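Local coordinates for exopolyphosphatase (Aquifex aeolicus, PDB 1T6C), which probably hydrolyses the phosphoanhydride bonds of inorganic polyphosphate and guanosine pentaphosphate, and binds calcium in this crystal, at residues 25-30 with 303-308; 17-22 with 112-117; 61-66 with 103-108. One frame throughout, in Å; residues are numbered along the deposited sequence. Where two conformers were deposited one is given.

Contact 1. Residues 25-30 with 303-308; sequences RLTIAQ and GVLVSE
Ala-29 and Leu-305 mark the closest approach of the two backbones, with CA atoms 7.3 Å apart. Residues 25-30 are extended, as part of strand 23-32 in the five-stranded N-terminal sheet of the actin-like fold. Residues 303-308 form turns of helix 300-313, the last of the chain, with Ser-307 N hydrogen-bonded to Gly-303 O at 2.9 Å. The helix packs back on one face of the strand, and the CB atoms of Thr-27 and Ala-29 point toward it. Leu-305 makes the contact from the helix side with its two methyls. CD1 sits near both strand side chains, 3.8 Å from Thr-27 CG2 and 3.9 Å from Ala-29 CB. CD2 comes to 3.8 Å from the carbonyl oxygen Thr-27 O, which is packing only. The Thr-27 and Leu-305 side chains cross at about a right angle. Thr-27 turns its methyl, not its hydroxyl, to the leucine, because chi1 of -51° places CG2 anti to the backbone N. Ile-38 of strand 35-45 touches both Thr-27 and Leu-305. The contact is small, 132 Å² in all, and buried. Its two segments are joined by dispersion forces and the exclusion of water, without a directional polar bond.

Contact 2. Residues 17-22 with 112-117; sequences IDIGSY and LVVEVI
Ile-19 and Val-114 meet across the parallel part of the five-stranded sheet of an actin-like domain. Strand 12-19 is central and strand 114-116 is at the edge, with strand 84-89 between them. The nearest CA atoms, of Ile-17 and Val-114, are therefore 8.4 Å apart. The side chains span the middle strand on one face of the sheet. Ile-19 CD1 lies 3.8 Å from both Val-114 CG1 and Val-114 CG2, seated against the fork of the valine. The two side chains cross at about a right angle. Ile-19 is extended at chi2 (174°), which carries CD1 out to the valine. Ile-17 CD1 also reaches Leu-112 CD2, tip to tip, but Leu-112 was deposited in two conformers and this touch is doubtful. Small residues of the middle strand lie beneath: Ile-17 touches Ala-87 and Val-114 touches Ala-89. Leu-70 of helix 60-79 covers both isoleucines, and Leu-103 and Val-106 of helix 99-109 cover Val-114. Asp-18 points away from strand 114-116 and, in the conformer given, pairs with Arg-301. Aliphatic strand residues covered by crossover helices are typical of the parallel half of the ribonuclease H-like sheet in actin-family folds.

Contact 3. Residues 61-66 with 103-108; sequences DRIEET and LERVKR
Glu-64 and Arg-105 form a salt bridge between the two helices. The main bond runs from Arg-105 NH1 to Glu-64 OE2, 2.8 Å with an N-H...O angle of 151°. Arg-105 NH2 adds weak bonds, at 3.3 Å each, to Glu-64 OE1 and Glu-64 OE2. The carboxylate lies at the guanidinium edge, but the two planes are 55° apart. NH1 meets OE2 from above the carboxylate plane. The bend of Arg-105 at chi3 (64°) swings the guanidinium to the glutamate. A second carboxylate, Glu-109, makes a salt bridge to Arg-105 NE, so the guanidinium is held by two acids. Ile-63 CG2 packs obliquely against it, 3.5 Å from Arg-105 NH1.

Arg-62 and Arg-108 pair with acids of their own helices. Arg-62 NE and NH2 both reach Asp-61 OD2, with NE at 3.1 Å. Arg-62 NH1 bonds Glu-65 OE1 (i to i+3) at 2.6 Å. Arg-108 NH1 bonds Glu-104 OE2 (i to i+4) at 2.9 Å. Thr-66 OG1 donates to Arg-62 O at 2.7 Å. Outside the segments, the Thr-46 carbonyl accepts from Arg-62 NH1 and its hydroxyl pairs with Thr-66 OG1.

This is an interhelical salt bridge at the outer rim of the packing of helices 60-79 and 99-109, in a predicted coiled-coil region. On the inner side, Ile-63 and Thr-66 touch Phe-102, Val-106 touches Leu-70, and Leu-103 and Val-106 rest on strand 114-116.

Along the chain the segments run 17-22, 25-30, 61-66, 103-108, 112-117 and 303-308. Contacts 1 and 2 share the five-stranded sheet. Their centres are about 13 Å apart, and they join through neighbouring strands 12-19 and 23-32, where Arg-25 O is 2.9 Å from Asp-18 N. The centres of contacts 2 and 3 are about 11 Å apart, and the two touch through Val-106 and Val-114; helix 99-109 leads into strand 114-116. Contacts 1 and 3, with centres about 22 Å apart, do not touch. The C-terminal helix 300-313 closes one face of the sheet in the N-terminal domain of the actin-like fold. Helices 60-79 and 99-109 cover the other, sandwiching the sheet, away from the calcium site.

Contact 1. Residues 25-30 with 303-308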
# COMPACT_ATOMS: atom_id res chain seq x y z
N ARG A 25 1.83 11.98 3.71
CA ARG A 25 2.21 11.27 4.94
C ARG A 25 3.69 11.34 5.22
O ARG A 25 4.49 11.24 4.29
CB ARG A 25 1.76 9.84 4.87
CG ARG A 25 0.23 9.73 4.94
CD ARG A 25 -0.31 8.39 4.97
NE ARG A 25 0.08 7.69 6.17
CZ ARG A 25 -0.39 6.51 6.51
NH1 ARG A 25 -1.31 5.92 5.76
NH2 ARG A 25 0.04 5.94 7.63
N LEU A 26 4.01 11.50 6.50
CA LEU A 26 5.39 11.59 7.00
C LEU A 26 5.62 10.43 7.98
O LEU A 26 4.78 10.15 8.84
CB LEU A 26 5.58 12.91 7.76
CG LEU A 26 6.89 13.05 8.56
CD1 LEU A 26 8.11 13.11 7.63
CD2 LEU A 26 6.83 14.25 9.51
N THR A 27 6.76 9.77 7.84
CA THR A 27 7.19 8.74 8.75
C THR A 27 8.65 8.98 9.16
O THR A 27 9.48 9.16 8.31
CB THR A 27 7.07 7.33 8.09
OG1 THR A 27 5.75 7.16 7.54
CG2 THR A 27 7.27 6.23 9.14
N ILE A 28 8.92 9.03 10.45
CA ILE A 28 10.27 9.24 10.97
C ILE A 28 10.62 8.01 11.78
O ILE A 28 9.81 7.56 12.59
CB ILE A 28 10.41 10.50 11.85
CG1 ILE A 28 9.97 11.77 11.10
CG2 ILE A 28 11.84 10.64 12.33
CD1 ILE A 28 10.12 13.06 11.89
N ALA A 29 11.82 7.48 11.55
CA ALA A 29 12.28 6.29 12.26
C ALA A 29 13.67 6.57 12.82
O ALA A 29 14.40 7.42 12.31
CB ALA A 29 12.31 5.14 11.36
N GLN A 30 14.02 5.85 13.88
CA GLN A 30 15.42 5.78 14.32
C GLN A 30 15.99 4.43 13.96
O GLN A 30 15.28 3.44 13.96
CB GLN A 30 15.52 6.03 15.83
CG GLN A 30 14.82 5.05 16.71
CD GLN A 30 15.45 4.95 18.12
OE1 GLN A 30 15.66 3.82 18.64
NE2 GLN A 30 15.75 6.10 18.72
N GLY A 303 9.43 0.99 3.61
CA GLY A 303 10.48 0.50 2.72
C GLY A 303 11.40 1.60 2.25
O GLY A 303 12.58 1.38 2.01
N VAL A 304 10.85 2.80 2.11
CA VAL A 304 11.70 3.95 1.84
C VAL A 304 12.71 4.17 2.99
O VAL A 304 13.88 4.51 2.74
CB VAL A 304 10.83 5.22 1.61
CG1 VAL A 304 11.69 6.50 1.55
CG2 VAL A 304 10.01 5.09 0.33
N LEU A 305 12.28 3.94 4.22
CA LEU A 305 13.16 4.07 5.38
C LEU A 305 14.25 3.01 5.31
O LEU A 305 15.43 3.28 5.56
CB LEU A 305 12.40 3.93 6.68
CG LEU A 305 11.16 4.80 6.88
CD1 LEU A 305 10.41 4.31 8.08
CD2 LEU A 305 11.54 6.26 7.02
N VAL A 306 13.86 1.79 4.96
CA VAL A 306 14.82 0.71 4.84
C VAL A 306 15.85 1.05 3.77
O VAL A 306 17.05 0.85 3.96
CB VAL A 306 14.13 -0.65 4.53
CG1 VAL A 306 15.18 -1.70 4.24
CG2 VAL A 306 13.25 -1.09 5.70
N SER A 307 15.40 1.59 2.65
CA SER A 307 16.29 1.95 1.55
C SER A 307 17.32 2.97 2.02
O SER A 307 18.50 2.87 1.65
CB SER A 307 15.47 2.49 0.39
OG SER A 307 16.30 2.96 -0.65
N GLU A 308 16.90 3.92 2.84
CA GLU A 308 17.81 4.96 3.31
C GLU A 308 18.87 4.36 4.21
O GLU A 308 20.03 4.77 4.13
CB GLU A 308 17.06 6.11 4.01
CG GLU A 308 16.36 7.06 3.04
CD GLU A 308 17.24 7.61 1.90
OE1 GLU A 308 18.35 8.12 2.16
OE2 GLU A 308 16.81 7.54 0.72

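Contact 2. Residues 17-22 with 112-117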
# COMPACT_ATOMS: atom_id res chain seq x y z
N ILE A 17 8.49 10.71 3.10
CA ILE A 17 7.25 11.46 2.82
C ILE A 17 6.67 10.82 1.57
O ILE A 17 7.38 10.59 0.59
CB ILE A 17 7.57 12.92 2.59
CG1 ILE A 17 8.05 13.57 3.89
CG2 ILE A 17 6.36 13.62 2.03
CD1 ILE A 17 8.52 14.99 3.73
N ASP A 18 5.39 10.49 1.63
CA ASP A 18 4.65 9.96 0.49
C ASP A 18 3.46 10.86 0.19
O ASP A 18 2.63 11.11 1.04
CB ASP A 18 4.29 8.48 0.64
CG ASP A 18 3.37 8.22 1.72
OD1 ASP A 18 3.77 8.43 2.89
OD2 ASP A 18 2.22 7.76 1.50
N ILE A 19 3.43 11.33 -1.04
CA ILE A 19 2.39 12.21 -1.53
C ILE A 19 1.53 11.38 -2.47
O ILE A 19 1.99 10.96 -3.53
CB ILE A 19 3.03 13.40 -2.30
CG1 ILE A 19 3.92 14.23 -1.37
CG2 ILE A 19 1.94 14.23 -2.98
CD1 ILE A 19 4.67 15.31 -2.09
N GLY A 20 0.28 11.17 -2.09
CA GLY A 20 -0.68 10.49 -2.94
C GLY A 20 -1.80 11.41 -3.35
O GLY A 20 -1.78 12.59 -3.05
N SER A 21 -2.79 10.83 -4.02
CA SER A 21 -3.95 11.59 -4.51
C SER A 21 -4.90 11.98 -3.38
O SER A 21 -5.74 12.86 -3.57
CB SER A 21 -4.69 10.85 -5.63
OG SER A 21 -5.05 9.55 -5.23
N TYR A 22 -4.77 11.34 -2.21
CA TYR A 22 -5.66 11.61 -1.08
C TYR A 22 -4.93 12.22 0.11
O TYR A 22 -5.34 13.23 0.65
CB TYR A 22 -6.33 10.30 -0.67
CG TYR A 22 -7.44 10.45 0.34
CD1 TYR A 22 -8.59 11.17 0.04
CD2 TYR A 22 -7.37 9.81 1.58
CE1 TYR A 22 -9.62 11.28 0.96
CE2 TYR A 22 -8.39 9.92 2.50
CZ TYR A 22 -9.51 10.65 2.18
OH TYR A 22 -10.53 10.76 3.10
N LEU A 112 12.72 20.71 -0.62
CA LEU A 112 12.63 19.26 -0.70
C LEU A 112 12.45 18.85 -2.16
O LEU A 112 11.62 19.43 -2.86
CB LEU A 112 11.44 18.75 0.11
CG LEU A 112 11.63 17.80 1.30
CD1 LEU A 112 12.97 17.88 1.97
CD2 LEU A 112 10.50 18.08 2.29
N VAL A 113 13.20 17.85 -2.60
CA VAL A 113 12.92 17.15 -3.86
C VAL A 113 11.94 16.01 -3.61
O VAL A 113 12.14 15.23 -2.69
CB VAL A 113 14.22 16.60 -4.52
CG1 VAL A 113 13.90 15.81 -5.75
CG2 VAL A 113 15.13 17.76 -4.89
N VAL A 114 10.87 15.98 -4.40
CA VAL A 114 9.90 14.88 -4.38
C VAL A 114 10.08 14.14 -5.71
O VAL A 114 10.00 14.73 -6.78
CB VAL A 114 8.46 15.41 -4.29
CG1 VAL A 114 7.46 14.22 -4.37
CG2 VAL A 114 8.25 16.22 -3.03
N GLU A 115 10.40 12.85 -5.62
CA GLU A 115 10.55 12.01 -6.79
C GLU A 115 9.22 11.35 -7.12
O GLU A 115 8.64 10.70 -6.29
CB GLU A 115 11.57 10.92 -6.53
CG GLU A 115 11.81 10.13 -7.81
CD GLU A 115 12.71 8.94 -7.63
OE1 GLU A 115 13.09 8.59 -6.47
OE2 GLU A 115 13.01 8.32 -8.67
N VAL A 116 8.76 11.53 -8.36
CA VAL A 116 7.61 10.79 -8.87
C VAL A 116 8.08 9.39 -9.21
O VAL A 116 9.00 9.20 -9.98
CB VAL A 116 6.98 11.46 -10.11
CG1 VAL A 116 5.82 10.65 -10.63
CG2 VAL A 116 6.52 12.83 -9.76
N ILE A 117 7.49 8.41 -8.55
CA ILE A 117 7.88 7.03 -8.74
C ILE A 117 6.76 6.22 -9.40
O ILE A 117 5.57 6.57 -9.31
CB ILE A 117 8.35 6.35 -7.44
CG1 ILE A 117 7.24 6.29 -6.39
CG2 ILE A 117 9.59 7.08 -6.86
CD1 ILE A 117 7.61 5.42 -5.17

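Contact 3. Residues 61-66 with 103-108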
# COMPACT_ATOMS: atom_id res chain seq x y z
N ASP A 61 -5.98 25.12 -5.05
CA ASP A 61 -6.21 25.11 -3.61
C ASP A 61 -5.64 23.84 -2.95
O ASP A 61 -5.19 23.89 -1.80
CB ASP A 61 -7.68 25.33 -3.27
CG ASP A 61 -8.56 24.20 -3.70
OD1 ASP A 61 -8.41 23.72 -4.84
OD2 ASP A 61 -9.45 23.71 -2.97
N ARG A 62 -5.64 22.73 -3.69
CA ARG A 62 -5.08 21.46 -3.23
C ARG A 62 -3.54 21.50 -3.26
O ARG A 62 -2.87 20.96 -2.37
CB ARG A 62 -5.57 20.30 -4.10
CG ARG A 62 -7.06 20.15 -4.25
CD ARG A 62 -7.79 19.83 -2.96
NE ARG A 62 -8.08 21.04 -2.18
CZ ARG A 62 -7.73 21.27 -0.92
NH1 ARG A 62 -7.04 20.39 -0.22
NH2 ARG A 62 -8.07 22.41 -0.33
N ILE A 63 -2.98 22.17 -4.26
CA ILE A 63 -1.54 22.43 -4.29
C ILE A 63 -1.14 23.25 -3.07
O ILE A 63 -0.15 22.97 -2.41
CB ILE A 63 -1.12 23.18 -5.59
CG1 ILE A 63 -1.08 22.21 -6.76
CG2 ILE A 63 0.21 23.91 -5.41
CD1 ILE A 63 -0.93 22.89 -8.12
N GLU A 64 -1.86 24.33 -2.78
CA GLU A 64 -1.43 25.23 -1.73
C GLU A 64 -1.50 24.55 -0.38
O GLU A 64 -0.61 24.72 0.45
CB GLU A 64 -2.31 26.48 -1.71
CG GLU A 64 -2.14 27.35 -2.94
CD GLU A 64 -0.81 28.08 -2.99
OE1 GLU A 64 -0.05 28.11 -1.99
OE2 GLU A 64 -0.55 28.67 -4.05
N GLU A 65 -2.56 23.77 -0.15
CA GLU A 65 -2.67 23.06 1.11
C GLU A 65 -1.53 22.03 1.23
O GLU A 65 -0.95 21.84 2.30
CB GLU A 65 -4.01 22.33 1.28
CG GLU A 65 -4.15 21.78 2.69
CD GLU A 65 -5.49 21.14 2.99
OE1 GLU A 65 -6.37 21.19 2.14
OE2 GLU A 65 -5.64 20.58 4.10
N THR A 66 -1.23 21.38 0.11
CA THR A 66 -0.19 20.34 0.11
C THR A 66 1.17 20.97 0.42
O THR A 66 1.92 20.46 1.25
CB THR A 66 -0.18 19.58 -1.20
OG1 THR A 66 -1.40 18.87 -1.39
CG2 THR A 66 0.89 18.48 -1.20
N LEU A 103 5.86 20.30 -8.38
CA LEU A 103 7.09 19.79 -7.77
C LEU A 103 8.24 20.81 -7.71
O LEU A 103 9.10 20.77 -6.81
CB LEU A 103 7.62 18.60 -8.58
CG LEU A 103 6.75 17.36 -8.77
CD1 LEU A 103 7.37 16.43 -9.81
CD2 LEU A 103 6.57 16.64 -7.48
N GLU A 104 8.29 21.68 -8.72
CA GLU A 104 9.22 22.81 -8.71
C GLU A 104 8.92 23.78 -7.57
O GLU A 104 9.83 24.27 -6.91
CB GLU A 104 9.21 23.56 -10.06
CG GLU A 104 9.99 24.87 -10.06
CD GLU A 104 11.50 24.72 -9.91
OE1 GLU A 104 12.03 23.59 -10.02
OE2 GLU A 104 12.16 25.76 -9.72
N ARG A 105 7.65 24.07 -7.32
CA ARG A 105 7.32 24.90 -6.16
C ARG A 105 7.79 24.24 -4.86
O ARG A 105 8.25 24.91 -3.97
CB ARG A 105 5.81 25.15 -6.06
CG ARG A 105 5.24 26.10 -7.10
CD ARG A 105 3.81 26.51 -6.77
NE ARG A 105 3.75 27.27 -5.52
CZ ARG A 105 2.63 27.56 -4.85
NH1 ARG A 105 1.45 27.21 -5.34
NH2 ARG A 105 2.70 28.24 -3.72
N VAL A 106 7.69 22.92 -4.78
CA VAL A 106 8.11 22.25 -3.56
C VAL A 106 9.63 22.39 -3.36
O VAL A 106 10.09 22.62 -2.26
CB VAL A 106 7.66 20.77 -3.54
CG1 VAL A 106 8.20 20.05 -2.31
CG2 VAL A 106 6.15 20.68 -3.55
N LYS A 107 10.40 22.34 -4.43
CA LYS A 107 11.83 22.52 -4.33
C LYS A 107 12.15 23.90 -3.80
O LYS A 107 12.97 24.08 -2.92
CB LYS A 107 12.49 22.35 -5.71
CG LYS A 107 12.39 20.93 -6.24
CD LYS A 107 12.83 20.77 -7.68
CE LYS A 107 12.47 19.36 -8.16
NZ LYS A 107 12.77 19.11 -9.59
N ARG A 108 11.48 24.89 -4.38
CA ARG A 108 11.83 26.28 -4.12
C ARG A 108 11.30 26.74 -2.76
O ARG A 108 11.98 27.48 -2.05
CB ARG A 108 11.27 27.20 -5.22
CG ARG A 108 11.73 26.90 -6.63
CD ARG A 108 13.10 27.41 -7.00
NE ARG A 108 14.20 26.68 -6.38
CZ ARG A 108 14.69 25.53 -6.82
NH1 ARG A 108 14.17 24.92 -7.87
NH2 ARG A 108 15.71 24.98 -6.19